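Local coordinates for putative O-acetylhomoserine (Thiol)-lyase (Campylobacter jejuni, PDB 4OC9), which probably uses pyridoxal 5'-phosphate to make homocysteine from O-acetylhomoserine and sulfide, at residues 104-109 / 127-132; 150-155 / 179-184; 161-166 / 330-335; 187-192 / 336-341. One frame throughout, in Å; residues are numbered along the deposited sequence.

Contact 1 (104-109 / 127-132)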
loop_
_atom_site.group_PDB
_atom_site.type_symbol
_atom_site.label_atom_id
_atom_site.label_comp_id
_atom_site.label_asym_id
_atom_site.label_seq_id
_atom_site.Cartn_x
_atom_site.Cartn_y
_atom_site.Cartn_z
ATOM N N TYR D 104 -0.874 38.229 -4.512
ATOM C CA TYR D 104 -1.372 37.247 -3.578
ATOM C C TYR D 104 -2.052 37.844 -2.343
ATOM O O TYR D 104 -1.666 38.880 -1.833
ATOM C CB TYR D 104 -0.211 36.351 -3.123
ATOM C CG TYR D 104 0.796 37.027 -2.198
ATOM C CD1 TYR D 104 1.764 37.902 -2.683
ATOM C CD2 TYR D 104 0.815 36.734 -0.844
ATOM C CE1 TYR D 104 2.683 38.504 -1.829
ATOM C CE2 TYR D 104 1.744 37.305 0.003
ATOM C CZ TYR D 104 2.666 38.197 -0.495
ATOM O OH TYR D 104 3.568 38.759 0.357
ATOM N N SER D 105 -3.061 37.152 -1.874
ATOM C CA SER D 105 -3.813 37.554 -0.702
ATOM C C SER D 105 -2.960 37.547 0.569
ATOM O O SER D 105 -2.103 36.676 0.775
ATOM C CB SER D 105 -5.040 36.618 -0.517
ATOM O OG SER D 105 -5.711 36.881 0.692
ATOM N N ASN D 106 -3.216 38.527 1.417
ATOM C CA ASN D 106 -2.501 38.684 2.672
ATOM C C ASN D 106 -3.051 37.720 3.719
ATOM O O ASN D 106 -2.561 37.650 4.841
ATOM C CB ASN D 106 -2.599 40.120 3.185
ATOM C CG ASN D 106 -4.028 40.536 3.551
ATOM O OD1 ASN D 106 -5.028 39.971 3.091
ATOM N ND2 ASN D 106 -4.122 41.568 4.352
ATOM N N LYS D 107 -4.120 37.012 3.364
ATOM C CA LYS D 107 -4.723 36.040 4.284
ATOM C C LYS D 107 -4.750 34.618 3.664
ATOM O O LYS D 107 -5.748 34.207 3.070
ATOM C CB LYS D 107 -6.115 36.473 4.742
ATOM C CG LYS D 107 -6.102 37.794 5.482
ATOM C CD LYS D 107 -7.443 38.153 6.079
ATOM C CE LYS D 107 -7.347 39.515 6.700
ATOM N NZ LYS D 107 -8.577 39.861 7.441
ATOM N N ILE D 108 -3.612 33.933 3.790
ATOM C CA ILE D 108 -3.444 32.586 3.277
ATOM C C ILE D 108 -2.595 31.700 4.180
ATOM O O ILE D 108 -2.064 32.148 5.202
ATOM C CB ILE D 108 -2.791 32.563 1.898
ATOM C CG1 ILE D 108 -1.381 33.172 1.968
ATOM C CG2 ILE D 108 -3.685 33.275 0.905
ATOM C CD1 ILE D 108 -0.642 33.197 0.642
ATOM N N TYR D 109 -2.498 30.435 3.767
ATOM C CA TYR D 109 -1.729 29.444 4.461
ATOM C C TYR D 109 -0.293 29.910 4.548
ATOM O O TYR D 109 0.289 30.336 3.561
ATOM C CB TYR D 109 -1.891 28.060 3.778
ATOM C CG TYR D 109 -0.986 26.995 4.335
ATOM C CD1 TYR D 109 -1.163 26.498 5.613
ATOM C CD2 TYR D 109 0.005 26.423 3.537
ATOM C CE1 TYR D 109 -0.335 25.507 6.117
ATOM C CE2 TYR D 109 0.834 25.425 4.021
ATOM C CZ TYR D 109 0.670 24.963 5.311
ATOM O OH TYR D 109 1.506 23.969 5.780
ATOM N N ALA D 127 6.716 38.895 -5.686
ATOM C CA ALA D 127 5.416 38.717 -5.058
ATOM C C ALA D 127 4.885 40.059 -4.543
ATOM O O ALA D 127 5.627 40.829 -3.934
ATOM C CB ALA D 127 5.498 37.730 -3.916
ATOM N N ARG D 128 3.605 40.320 -4.806
ATOM C CA ARG D 128 2.935 41.553 -4.384
ATOM C C ARG D 128 1.650 41.248 -3.623
ATOM O O ARG D 128 0.661 40.847 -4.207
ATOM C CB ARG D 128 2.608 42.445 -5.594
ATOM C CG ARG D 128 3.839 42.881 -6.376
ATOM C CD ARG D 128 3.461 43.717 -7.580
ATOM N NE ARG D 128 4.636 44.071 -8.380
ATOM C CZ ARG D 128 4.584 44.749 -9.521
ATOM N NH1 ARG D 128 3.412 45.153 -10.015
ATOM N NH2 ARG D 128 5.697 45.014 -10.178
ATOM N N GLU D 129 1.704 41.486 -2.319
ATOM C CA GLU D 129 0.611 41.290 -1.408
ATOM C C GLU D 129 -0.575 42.235 -1.653
ATOM O O GLU D 129 -0.413 43.343 -2.178
ATOM C CB GLU D 129 1.108 41.599 -0.001
ATOM C CG GLU D 129 0.129 41.328 1.135
ATOM C CD GLU D 129 0.631 41.863 2.474
ATOM O OE1 GLU D 129 0.164 41.443 3.569
ATOM O OE2 GLU D 129 1.518 42.726 2.437
ATOM N N PHE D 130 -1.787 41.775 -1.332
ATOM C CA PHE D 130 -2.974 42.630 -1.485
ATOM C C PHE D 130 -3.914 42.183 -0.382
ATOM O O PHE D 130 -3.792 41.065 0.138
ATOM C CB PHE D 130 -3.649 42.608 -2.871
ATOM C CG PHE D 130 -4.406 41.343 -3.184
ATOM C CD1 PHE D 130 -3.787 40.275 -3.785
ATOM C CD2 PHE D 130 -5.774 41.260 -2.911
ATOM C CE1 PHE D 130 -4.502 39.136 -4.090
ATOM C CE2 PHE D 130 -6.498 40.134 -3.227
ATOM C CZ PHE D 130 -5.856 39.059 -3.808
ATOM N N ASP D 131 -4.828 43.073 -0.018
ATOM C CA ASP D 131 -5.787 42.814 1.026
ATOM C C ASP D 131 -7.128 42.357 0.413
ATOM O O ASP D 131 -7.769 43.128 -0.324
ATOM C CB ASP D 131 -5.962 44.107 1.839
ATOM C CG ASP D 131 -6.910 43.959 3.042
ATOM O OD1 ASP D 131 -7.421 42.851 3.365
ATOM O OD2 ASP D 131 -7.138 45.004 3.684
ATOM N N ILE D 132 -7.553 41.131 0.719
ATOM C CA ILE D 132 -8.828 40.635 0.179
ATOM C C ILE D 132 -10.003 41.451 0.680
ATOM O O ILE D 132 -11.075 41.399 0.089
ATOM C CB ILE D 132 -9.218 39.188 0.539
ATOM C CG1 ILE D 132 -9.009 39.011 2.026
ATOM C CG2 ILE D 132 -8.396 38.180 -0.198
ATOM C CD1 ILE D 132 -9.942 37.971 2.569
#

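Contact 2 (150-155 / 179-184)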
loop_
_atom_site.group_PDB
_atom_site.type_symbol
_atom_site.label_atom_id
_atom_site.label_comp_id
_atom_site.label_asym_id
_atom_site.label_seq_id
_atom_site.Cartn_x
_atom_site.Cartn_y
_atom_site.Cartn_z
ATOM N N PHE D 150 -3.629 35.198 -6.697
ATOM C CA PHE D 150 -3.804 34.070 -5.812
ATOM C C PHE D 150 -4.475 34.374 -4.507
ATOM O O PHE D 150 -4.117 35.337 -3.837
ATOM C CB PHE D 150 -2.434 33.482 -5.496
ATOM C CG PHE D 150 -2.494 32.188 -4.729
ATOM C CD1 PHE D 150 -2.566 32.184 -3.348
ATOM C CD2 PHE D 150 -2.465 30.975 -5.399
ATOM C CE1 PHE D 150 -2.643 30.999 -2.653
ATOM C CE2 PHE D 150 -2.539 29.784 -4.698
ATOM C CZ PHE D 150 -2.634 29.801 -3.325
ATOM N N PHE D 151 -5.440 33.528 -4.151
ATOM C CA PHE D 151 -6.175 33.697 -2.908
ATOM C C PHE D 151 -6.857 32.398 -2.498
ATOM O O PHE D 151 -6.926 31.439 -3.281
ATOM C CB PHE D 151 -7.263 34.747 -3.069
ATOM C CG PHE D 151 -8.352 34.338 -4.006
ATOM C CD1 PHE D 151 -8.206 34.495 -5.360
ATOM C CD2 PHE D 151 -9.539 33.852 -3.530
ATOM C CE1 PHE D 151 -9.230 34.157 -6.226
ATOM C CE2 PHE D 151 -10.572 33.500 -4.389
ATOM C CZ PHE D 151 -10.413 33.646 -5.746
ATOM N N GLU D 152 -7.349 32.377 -1.272
ATOM C CA GLU D 152 -8.051 31.218 -0.739
ATOM C C GLU D 152 -9.541 31.568 -0.628
ATOM O O GLU D 152 -9.911 32.728 -0.365
ATOM C CB GLU D 152 -7.479 30.787 0.599
ATOM C CG GLU D 152 -6.082 30.211 0.498
ATOM C CD GLU D 152 -5.439 29.820 1.826
ATOM O OE1 GLU D 152 -6.118 29.892 2.866
ATOM O OE2 GLU D 152 -4.229 29.492 1.820
ATOM N N SER D 153 -10.387 30.585 -0.885
ATOM C CA SER D 153 -11.819 30.781 -0.818
ATOM C C SER D 153 -12.261 30.992 0.636
ATOM O O SER D 153 -13.099 31.837 0.927
ATOM C CB SER D 153 -12.560 29.587 -1.441
ATOM O OG SER D 153 -12.309 28.353 -0.772
ATOM N N LEU D 154 -11.673 30.217 1.527
ATOM C CA LEU D 154 -11.950 30.242 2.964
ATOM C C LEU D 154 -10.554 30.109 3.518
ATOM O O LEU D 154 -9.948 29.044 3.452
ATOM C CB LEU D 154 -12.859 29.072 3.273
ATOM C CG LEU D 154 -13.279 28.872 4.689
ATOM C CD1 LEU D 154 -13.916 30.139 5.199
ATOM C CD2 LEU D 154 -14.258 27.696 4.740
ATOM N N SER D 155 -10.031 31.198 4.050
ATOM C CA SER D 155 -8.628 31.214 4.518
ATOM C C SER D 155 -8.258 30.477 5.769
ATOM O O SER D 155 -9.068 30.305 6.652
ATOM C CB SER D 155 -8.102 32.641 4.688
ATOM O OG SER D 155 -8.696 33.290 5.790
ATOM N N ILE D 179 -6.217 32.267 -9.535
ATOM C CA ILE D 179 -5.991 30.982 -8.861
ATOM C C ILE D 179 -6.634 30.955 -7.479
ATOM O O ILE D 179 -6.296 31.780 -6.617
ATOM C CB ILE D 179 -4.499 30.709 -8.592
ATOM C CG1 ILE D 179 -3.710 30.674 -9.888
ATOM C CG2 ILE D 179 -4.361 29.369 -7.882
ATOM C CD1 ILE D 179 -2.204 30.593 -9.686
ATOM N N CYS D 180 -7.564 30.024 -7.259
ATOM C CA CYS D 180 -8.231 29.889 -5.980
ATOM C C CYS D 180 -7.893 28.572 -5.284
ATOM O O CYS D 180 -8.138 27.524 -5.827
ATOM C CB CYS D 180 -9.755 29.956 -6.154
ATOM S SG CYS D 180 -10.706 29.749 -4.613
ATOM N N ASP D 181 -7.400 28.660 -4.057
ATOM C CA ASP D 181 -7.081 27.519 -3.231
ATOM C C ASP D 181 -8.389 27.244 -2.483
ATOM O O ASP D 181 -8.771 27.967 -1.555
ATOM C CB ASP D 181 -5.919 27.851 -2.315
ATOM C CG ASP D 181 -5.516 26.702 -1.412
ATOM O OD1 ASP D 181 -6.402 25.928 -0.958
ATOM O OD2 ASP D 181 -4.307 26.601 -1.119
ATOM N N ASN D 182 -9.082 26.180 -2.888
ATOM C CA ASN D 182 -10.400 25.830 -2.298
ATOM C C ASN D 182 -10.305 24.652 -1.330
ATOM O O ASN D 182 -11.296 23.955 -1.081
ATOM C CB ASN D 182 -11.334 25.464 -3.465
ATOM C CG ASN D 182 -12.793 25.512 -3.103
ATOM O OD1 ASN D 182 -13.199 26.365 -2.353
ATOM N ND2 ASN D 182 -13.604 24.644 -3.702
ATOM N N THR D 183 -9.122 24.448 -0.763
ATOM C CA THR D 183 -8.876 23.345 0.165
ATOM C C THR D 183 -9.811 23.196 1.330
ATOM O O THR D 183 -10.416 22.138 1.550
ATOM C CB THR D 183 -7.486 23.473 0.785
ATOM O OG1 THR D 183 -6.467 23.429 -0.242
ATOM C CG2 THR D 183 -7.264 22.363 1.758
ATOM N N VAL D 184 -9.980 24.267 2.093
ATOM C CA VAL D 184 -10.833 24.207 3.250
ATOM C C VAL D 184 -12.337 24.072 2.979
ATOM O O VAL D 184 -13.054 23.301 3.652
ATOM C CB VAL D 184 -10.617 25.452 4.114
ATOM C CG1 VAL D 184 -11.484 25.359 5.379
ATOM C CG2 VAL D 184 -9.163 25.566 4.489
HETATM O O HOH W 1 -2.637 28.269 0.089
#

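Contact 3 (161-166 / 330-335)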
loop_
_atom_site.group_PDB
_atom_site.type_symbol
_atom_site.label_atom_id
_atom_site.label_comp_id
_atom_site.label_asym_id
_atom_site.label_seq_id
_atom_site.Cartn_x
_atom_site.Cartn_y
_atom_site.Cartn_z
ATOM N N ILE D 161 -13.314 34.869 4.198
ATOM C CA ILE D 161 -13.955 34.570 2.935
ATOM C C ILE D 161 -13.728 35.660 1.908
ATOM O O ILE D 161 -14.028 36.840 2.130
ATOM C CB ILE D 161 -15.451 34.360 3.108
ATOM C CG1 ILE D 161 -15.692 33.223 4.089
ATOM C CG2 ILE D 161 -16.083 34.045 1.764
ATOM C CD1 ILE D 161 -17.151 32.912 4.376
ATOM N N ALA D 162 -13.258 35.234 0.750
ATOM C CA ALA D 162 -12.982 36.144 -0.357
ATOM C C ALA D 162 -14.237 36.423 -1.175
ATOM O O ALA D 162 -15.029 35.507 -1.441
ATOM C CB ALA D 162 -11.912 35.536 -1.257
ATOM N N ASP D 163 -14.412 37.671 -1.591
ATOM C CA ASP D 163 -15.551 38.047 -2.404
ATOM C C ASP D 163 -15.068 37.726 -3.821
ATOM O O ASP D 163 -14.566 38.573 -4.563
ATOM C CB ASP D 163 -15.928 39.514 -2.217
ATOM C CG ASP D 163 -17.246 39.864 -2.877
ATOM O OD1 ASP D 163 -17.719 39.110 -3.765
ATOM O OD2 ASP D 163 -17.825 40.920 -2.511
ATOM N N ILE D 164 -15.275 36.477 -4.190
ATOM C CA ILE D 164 -14.835 35.952 -5.477
ATOM C C ILE D 164 -15.270 36.751 -6.702
ATOM O O ILE D 164 -14.420 37.067 -7.531
ATOM C CB ILE D 164 -15.201 34.475 -5.638
ATOM C CG1 ILE D 164 -14.640 33.664 -4.466
ATOM C CG2 ILE D 164 -14.635 33.955 -6.947
ATOM C CD1 ILE D 164 -15.043 32.199 -4.465
ATOM N N GLU D 165 -16.558 37.067 -6.817
ATOM C CA GLU D 165 -17.057 37.851 -7.970
ATOM C C GLU D 165 -16.267 39.146 -8.245
ATOM O O GLU D 165 -16.035 39.485 -9.400
ATOM C CB GLU D 165 -18.518 38.239 -7.818
ATOM C CG GLU D 165 -19.486 37.080 -7.825
ATOM C CD GLU D 165 -20.917 37.549 -7.690
ATOM O OE1 GLU D 165 -21.139 38.795 -7.686
ATOM O OE2 GLU D 165 -21.809 36.682 -7.587
ATOM N N LYS D 166 -15.881 39.844 -7.179
ATOM C CA LYS D 166 -15.122 41.083 -7.303
ATOM C C LYS D 166 -13.708 40.841 -7.708
ATOM O O LYS D 166 -13.125 41.665 -8.401
ATOM C CB LYS D 166 -15.190 41.889 -6.023
ATOM C CG LYS D 166 -16.596 42.351 -5.744
ATOM C CD LYS D 166 -16.679 43.230 -4.519
ATOM C CE LYS D 166 -18.128 43.664 -4.317
ATOM N NZ LYS D 166 -18.296 44.528 -3.120
ATOM N N PHE D 330 -20.468 34.560 3.526
ATOM C CA PHE D 330 -20.744 33.152 3.727
ATOM C C PHE D 330 -22.100 32.815 3.140
ATOM O O PHE D 330 -22.226 31.890 2.350
ATOM C CB PHE D 330 -20.679 32.792 5.216
ATOM C CG PHE D 330 -21.283 31.460 5.537
ATOM C CD1 PHE D 330 -20.699 30.294 5.115
ATOM C CD2 PHE D 330 -22.401 31.380 6.346
ATOM C CE1 PHE D 330 -21.255 29.056 5.444
ATOM C CE2 PHE D 330 -22.947 30.151 6.707
ATOM C CZ PHE D 330 -22.373 28.995 6.256
ATOM N N LYS D 331 -23.114 33.571 3.543
ATOM C CA LYS D 331 -24.470 33.352 3.036
ATOM C C LYS D 331 -24.532 33.524 1.522
ATOM O O LYS D 331 -25.310 32.881 0.848
ATOM C CB LYS D 331 -25.477 34.314 3.696
ATOM C CG LYS D 331 -25.727 34.100 5.191
ATOM C CD LYS D 331 -26.349 32.733 5.457
ATOM C CE LYS D 331 -26.646 32.529 6.931
ATOM N NZ LYS D 331 -27.326 31.252 7.224
ATOM N N LYS D 332 -23.714 34.408 0.985
ATOM C CA LYS D 332 -23.716 34.656 -0.455
ATOM C C LYS D 332 -23.107 33.540 -1.303
ATOM O O LYS D 332 -23.655 33.177 -2.334
ATOM C CB LYS D 332 -22.978 35.949 -0.761
ATOM C CG LYS D 332 -23.000 36.309 -2.227
ATOM C CD LYS D 332 -22.212 37.578 -2.502
ATOM C CE LYS D 332 -22.218 37.910 -3.987
ATOM N NZ LYS D 332 -21.359 39.087 -4.298
ATOM N N TYR D 333 -21.988 33.003 -0.859
ATOM C CA TYR D 333 -21.315 31.949 -1.615
ATOM C C TYR D 333 -21.496 30.485 -1.197
ATOM O O TYR D 333 -21.251 29.593 -2.013
ATOM C CB TYR D 333 -19.845 32.243 -1.674
ATOM C CG TYR D 333 -19.514 33.485 -2.440
ATOM C CD1 TYR D 333 -19.484 33.465 -3.821
ATOM C CD2 TYR D 333 -19.150 34.657 -1.797
ATOM C CE1 TYR D 333 -19.173 34.596 -4.544
ATOM C CE2 TYR D 333 -18.826 35.777 -2.511
ATOM C CZ TYR D 333 -18.831 35.743 -3.896
ATOM O OH TYR D 333 -18.480 36.886 -4.621
ATOM N N PHE D 334 -21.935 30.214 0.027
ATOM C CA PHE D 334 -22.110 28.804 0.509
ATOM C C PHE D 334 -23.578 28.348 0.472
ATOM O O PHE D 334 -24.345 28.641 1.388
ATOM C CB PHE D 334 -21.506 28.680 1.900
ATOM C CG PHE D 334 -20.015 28.808 1.928
ATOM C CD1 PHE D 334 -19.403 30.034 1.746
ATOM C CD2 PHE D 334 -19.227 27.726 2.219
ATOM C CE1 PHE D 334 -18.034 30.162 1.798
ATOM C CE2 PHE D 334 -17.848 27.852 2.281
ATOM C CZ PHE D 334 -17.249 29.074 2.066
ATOM N N ASP D 335 -23.948 27.641 -0.599
ATOM C CA ASP D 335 -25.322 27.186 -0.803
ATOM C C ASP D 335 -25.913 26.214 0.226
ATOM O O ASP D 335 -27.112 26.305 0.520
ATOM C CB ASP D 335 -25.504 26.654 -2.224
ATOM C CG ASP D 335 -25.312 27.737 -3.302
ATOM O OD1 ASP D 335 -25.164 28.933 -2.969
ATOM O OD2 ASP D 335 -25.327 27.372 -4.511
HETATM O O HOH W 2 -20.979 40.685 -2.162
#

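Contact 4 (187-192 / 336-341)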
loop_
_atom_site.group_PDB
_atom_site.type_symbol
_atom_site.label_atom_id
_atom_site.label_comp_id
_atom_site.label_asym_id
_atom_site.label_seq_id
_atom_site.Cartn_x
_atom_site.Cartn_y
_atom_site.Cartn_z
ATOM N N PRO D 187 -14.865 21.147 -2.697
ATOM C CA PRO D 187 -15.781 21.398 -3.803
ATOM C C PRO D 187 -17.241 21.201 -3.421
ATOM O O PRO D 187 -18.103 21.642 -4.178
ATOM C CB PRO D 187 -15.393 20.332 -4.833
ATOM C CG PRO D 187 -14.011 19.906 -4.462
ATOM C CD PRO D 187 -13.979 19.999 -2.967
ATOM N N PHE D 188 -17.506 20.552 -2.292
ATOM C CA PHE D 188 -18.880 20.324 -1.878
ATOM C C PHE D 188 -19.541 21.465 -1.160
ATOM O O PHE D 188 -20.756 21.456 -1.024
ATOM C CB PHE D 188 -19.020 19.036 -1.070
ATOM C CG PHE D 188 -18.712 17.823 -1.865
ATOM C CD1 PHE D 188 -19.702 17.197 -2.570
ATOM C CD2 PHE D 188 -17.410 17.335 -1.927
ATOM C CE1 PHE D 188 -19.409 16.091 -3.328
ATOM C CE2 PHE D 188 -17.107 16.222 -2.670
ATOM C CZ PHE D 188 -18.116 15.595 -3.372
ATOM N N LEU D 189 -18.785 22.436 -0.690
ATOM C CA LEU D 189 -19.409 23.575 -0.021
ATOM C C LEU D 189 -19.317 24.829 -0.852
ATOM O O LEU D 189 -20.087 25.745 -0.673
ATOM C CB LEU D 189 -18.770 23.809 1.343
ATOM C CG LEU D 189 -18.842 22.564 2.260
ATOM C CD1 LEU D 189 -18.246 22.882 3.623
ATOM C CD2 LEU D 189 -20.280 22.094 2.422
ATOM N N LEU D 190 -18.384 24.849 -1.798
ATOM C CA LEU D 190 -18.170 25.993 -2.640
ATOM C C LEU D 190 -17.561 25.616 -3.982
ATOM O O LEU D 190 -16.621 24.814 -4.046
ATOM C CB LEU D 190 -17.245 26.969 -1.907
ATOM C CG LEU D 190 -16.925 28.261 -2.638
ATOM C CD1 LEU D 190 -18.206 29.030 -2.898
ATOM C CD2 LEU D 190 -16.017 29.101 -1.792
ATOM N N GLN D 191 -18.050 26.240 -5.050
ATOM C CA GLN D 191 -17.562 25.951 -6.396
ATOM C C GLN D 191 -16.990 27.209 -7.032
ATOM O O GLN D 191 -17.673 27.899 -7.758
ATOM C CB GLN D 191 -18.705 25.436 -7.266
ATOM C CG GLN D 191 -19.504 24.252 -6.727
ATOM C CD GLN D 191 -20.526 24.597 -5.612
ATOM O OE1 GLN D 191 -21.093 25.705 -5.549
ATOM N NE2 GLN D 191 -20.786 23.610 -4.751
ATOM N N PRO D 192 -15.723 27.513 -6.769
ATOM C CA PRO D 192 -15.163 28.740 -7.334
ATOM C C PRO D 192 -15.350 28.911 -8.833
ATOM O O PRO D 192 -15.503 30.056 -9.299
ATOM C CB PRO D 192 -13.691 28.656 -6.972
ATOM C CG PRO D 192 -13.670 27.830 -5.731
ATOM C CD PRO D 192 -14.752 26.806 -5.919
ATOM N N LYS D 336 -25.101 25.291 0.744
ATOM C CA LYS D 336 -25.570 24.304 1.737
ATOM C C LYS D 336 -25.523 24.690 3.241
ATOM O O LYS D 336 -25.770 23.899 4.169
ATOM C CB LYS D 336 -24.809 22.999 1.548
ATOM C CG LYS D 336 -25.209 22.194 0.324
ATOM C CD LYS D 336 -24.468 20.867 0.290
ATOM C CE LYS D 336 -24.898 19.848 -0.819
ATOM N NZ LYS D 336 -25.099 20.346 -2.217
ATOM N N ASN D 337 -25.215 25.936 3.470
ATOM C CA ASN D 337 -25.123 26.484 4.807
ATOM C C ASN D 337 -24.194 25.728 5.784
ATOM O O ASN D 337 -24.537 25.500 6.945
ATOM C CB ASN D 337 -26.497 26.688 5.434
ATOM C CG ASN D 337 -26.459 27.705 6.559
ATOM O OD1 ASN D 337 -25.856 28.769 6.420
ATOM N ND2 ASN D 337 -27.134 27.401 7.655
ATOM N N PHE D 338 -23.076 25.227 5.265
ATOM C CA PHE D 338 -22.064 24.515 6.040
ATOM C C PHE D 338 -20.804 25.292 5.767
ATOM O O PHE D 338 -20.549 25.666 4.642
ATOM C CB PHE D 338 -21.900 23.048 5.647
ATOM C CG PHE D 338 -23.099 22.171 5.951
ATOM C CD1 PHE D 338 -23.462 21.910 7.258
ATOM C CD2 PHE D 338 -23.739 21.473 4.936
ATOM C CE1 PHE D 338 -24.535 21.102 7.551
ATOM C CE2 PHE D 338 -24.792 20.628 5.218
ATOM C CZ PHE D 338 -25.194 20.446 6.528
ATOM N N ALA D 339 -20.004 25.524 6.792
ATOM C CA ALA D 339 -18.781 26.309 6.652
ATOM C C ALA D 339 -17.454 25.582 6.899
ATOM O O ALA D 339 -16.422 26.192 7.206
ATOM C CB ALA D 339 -18.883 27.491 7.576
ATOM N N SER D 340 -17.493 24.266 6.798
ATOM C CA SER D 340 -16.312 23.396 6.989
ATOM C C SER D 340 -15.885 23.253 8.456
ATOM O O SER D 340 -16.554 23.740 9.358
ATOM C CB SER D 340 -15.172 23.808 6.086
ATOM O OG SER D 340 -14.163 22.822 6.107
ATOM N N GLY D 341 -14.774 22.570 8.688
ATOM C CA GLY D 341 -14.306 22.302 10.055
ATOM C C GLY D 341 -13.175 23.052 10.669
ATOM O O GLY D 341 -12.645 22.629 11.687
#

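Contact 1 (104-109 / 127-132)
Tyr104 meets the neighbouring strand with both its backbone and its ring. Its N donates to Arg128 O at 3.1 Å with an N-H...O angle of 160°, and its O receives Phe130 N at 2.9 Å. With CG lodged between its own N and carbonyl carbon (chi1 71°), the ring folds back over the partner strand, where Glu129 CA sits over one face, 3.9 Å from the centroid, and Ala127 CB touches CE1 obliquely at 3.6 Å. Ser105 takes part in the converse of this: the Phe130 ring, on the sheet face opposite Tyr104 and Glu129, has Ser105 CA over it, 4.1 Å from the centroid. Such paired parallel strands belong to the right-handed beta-alpha-beta crossover of an open alpha/beta sheet, here strand 101-105, helix 110-119 and strand 126-130, the last forming the sheet's edge within the chain; Tyr104 and Ala127 both also pack on Ile116 of that helix. Ser105 OG, meanwhile, lies against Ile132 CG2 and accepts Lys107 N at 3.1 Å, an ST turn that bends the chain as the strand ends. Beyond the last bridge, Asn106 N gives a weak bond to Phe130 O, and Asn106 CB abuts the carboxylate of Glu129, 3.1 Å from OE1. Lys107 adds only its aliphatic chain, CD nearing Ile132 CD1, while NZ is held by Asp133, Gln158 and Tyr326.

Contact 2 (150-155 / 179-184)
Strands 146-152 and 177-181, paired in parallel and joined through helix 164-174 as a beta-alpha-beta unit, run in register from Phe150 beside Ile179 to Glu152 beside Asp181, and their carboxyl ends lie by the cofactor. In their ladder Ile179 O takes Phe151 N nearly along the C=O axis, Phe151 O takes Asp181 N at 2.9 Å in the carbonyl plane, and Asp181 O takes Ser153 N from above the carbonyl plane of Asp181. On one face, Phe150 CD2 packs against Ile179 CG2 at 3.5 Å. Farther along it, Glu152 and Asp181 lie side by side and point the same way, with their carboxylates turned 51° from each other; Glu152 OE2 and Asp181 OD2 are 4.1 Å apart, and a water lies 2.7 Å from Asp181 OD2 and equally near Glu152 OE2. Glu152 OE2 also receives Tyr109 N. Asp181 OD2 lies near N1 of the modified lysine at position 206, a placement consistent with the aspartate that faces the pyridine nitrogen in this family. Its other oxygen, OD1, accepts Thr183 N, an Asx turn, and also Thr183 OG1; the two bonds together hold the carboxylate's rotation. On the opposite face, Cys180 SG approaches the Phe151 ring obliquely. Just past the strands, Ser153 OG donates to Asn182 OD1 at 2.7 Å, in the amide's carbonyl plane and on a lone pair.

Contact 3 (161-166 / 330-335)
Hydrogen bonding at this contact centres on Tyr333, whose hydroxyl serves as donor and acceptor at once. OH gives its proton to Asp163 OD1 at 2.5 Å, meeting that oxygen nearly along its C-O axis with the carboxylate turned 71° from the ring, and accepts Glu165 N at 2.9 Å. The phenol thus ties up the amide of Glu165 in the first turn of helix 164-174, two residues on from Asp163 at the N-cap position, whose own side chain makes no capping bond. The ionic part gathers around Lys332. Fully extended, it brings NZ to 3.4 Å from Glu165 OE1, a salt bridge with a weak hydrogen bond, and into a longer pairing with Asp163 OD1; a water joins NZ to Asp163 OD2. Apolar contact falls chiefly to Ile161: its CD1 touches Phe330 CB at 3.6 Å and Phe334 CE1 at 3.9 Å, reaching between the two aromatics. Ile164 CB adds a looser touch on Tyr333 CE1. The end of helix 327-333 is thereby fastened to the loop leading into helix 164-174; Ala162 of the loop and Ile164 of the helix lie on Phe151 of strand 146-152, while His195 meets the Tyr333 ring edge-to-face.

Contact 4 (187-192 / 336-341)
Leu189 meets the loop 336-341 through a branched end that fits against its backbone, a small case of how two irregular segments can be joined by van der Waals packing between loops. At its base, CB comes no nearer than 4.2 Å to Phe338 O. CG follows, anti to the leucine's own carbonyl carbon (chi1 -57°), and this turn carries both methyl groups toward the opposing loop. CD1 is the deeper in contact: it approaches Ser340 N at 3.5 Å, Phe338 O at 3.8 Å and Ser340 CB at 4.0 Å, so that it rests mainly on peptide atoms. CD2 takes the other branch and packs on Phe338 CB at 3.7 Å, the two side chains crossing at about a right angle; the side chain of Phe338 also touches Glu294 and Ser297 of helix 276-309. Beside the leucine, the aliphatic chain of Lys336 passes Phe188 O, CD lying 4.0 Å from it. The polar group nearby is bound to a third segment: Ser340 OG pairs with Val184 O, just beyond strand 177-181. Both segments are loops: 187-192 runs between strands 177-181 and 199-203, while the loop 336-341 leads from helix 327-333 to strand 342-346, so the contact joins the large sheet's connections to the lead-in of the smaller sheet. Helix 276-309 borders it, with Ala290 against Phe188 and Ile293 against Leu189.

Overall arrangement
Contacts 1 and 2 are strand pairings in the parallel part of one mixed sheet, sharing backbone pairing between strands 101-105 and 146-152; contact 2 is wholly buried, its centre about 6 Å from the chain's centre, whereas contact 1 lies at the sheet's edge and is partly exposed. Contact 3 starts from the same crossover as contact 2 but reaches a distant part of the sequence, exchanging strand ladders for a tyrosine hydroxyl and salt bridges; it is largely buried, with the bridging lysine exposed. Contact 4 is buried and almost purely apolar. Contacts 3 and 4, centres about 10 Å apart, both bring residues 330-341 against the large-sheet region, and Val184 O with Ser340 OG links contact 2 to contact 4.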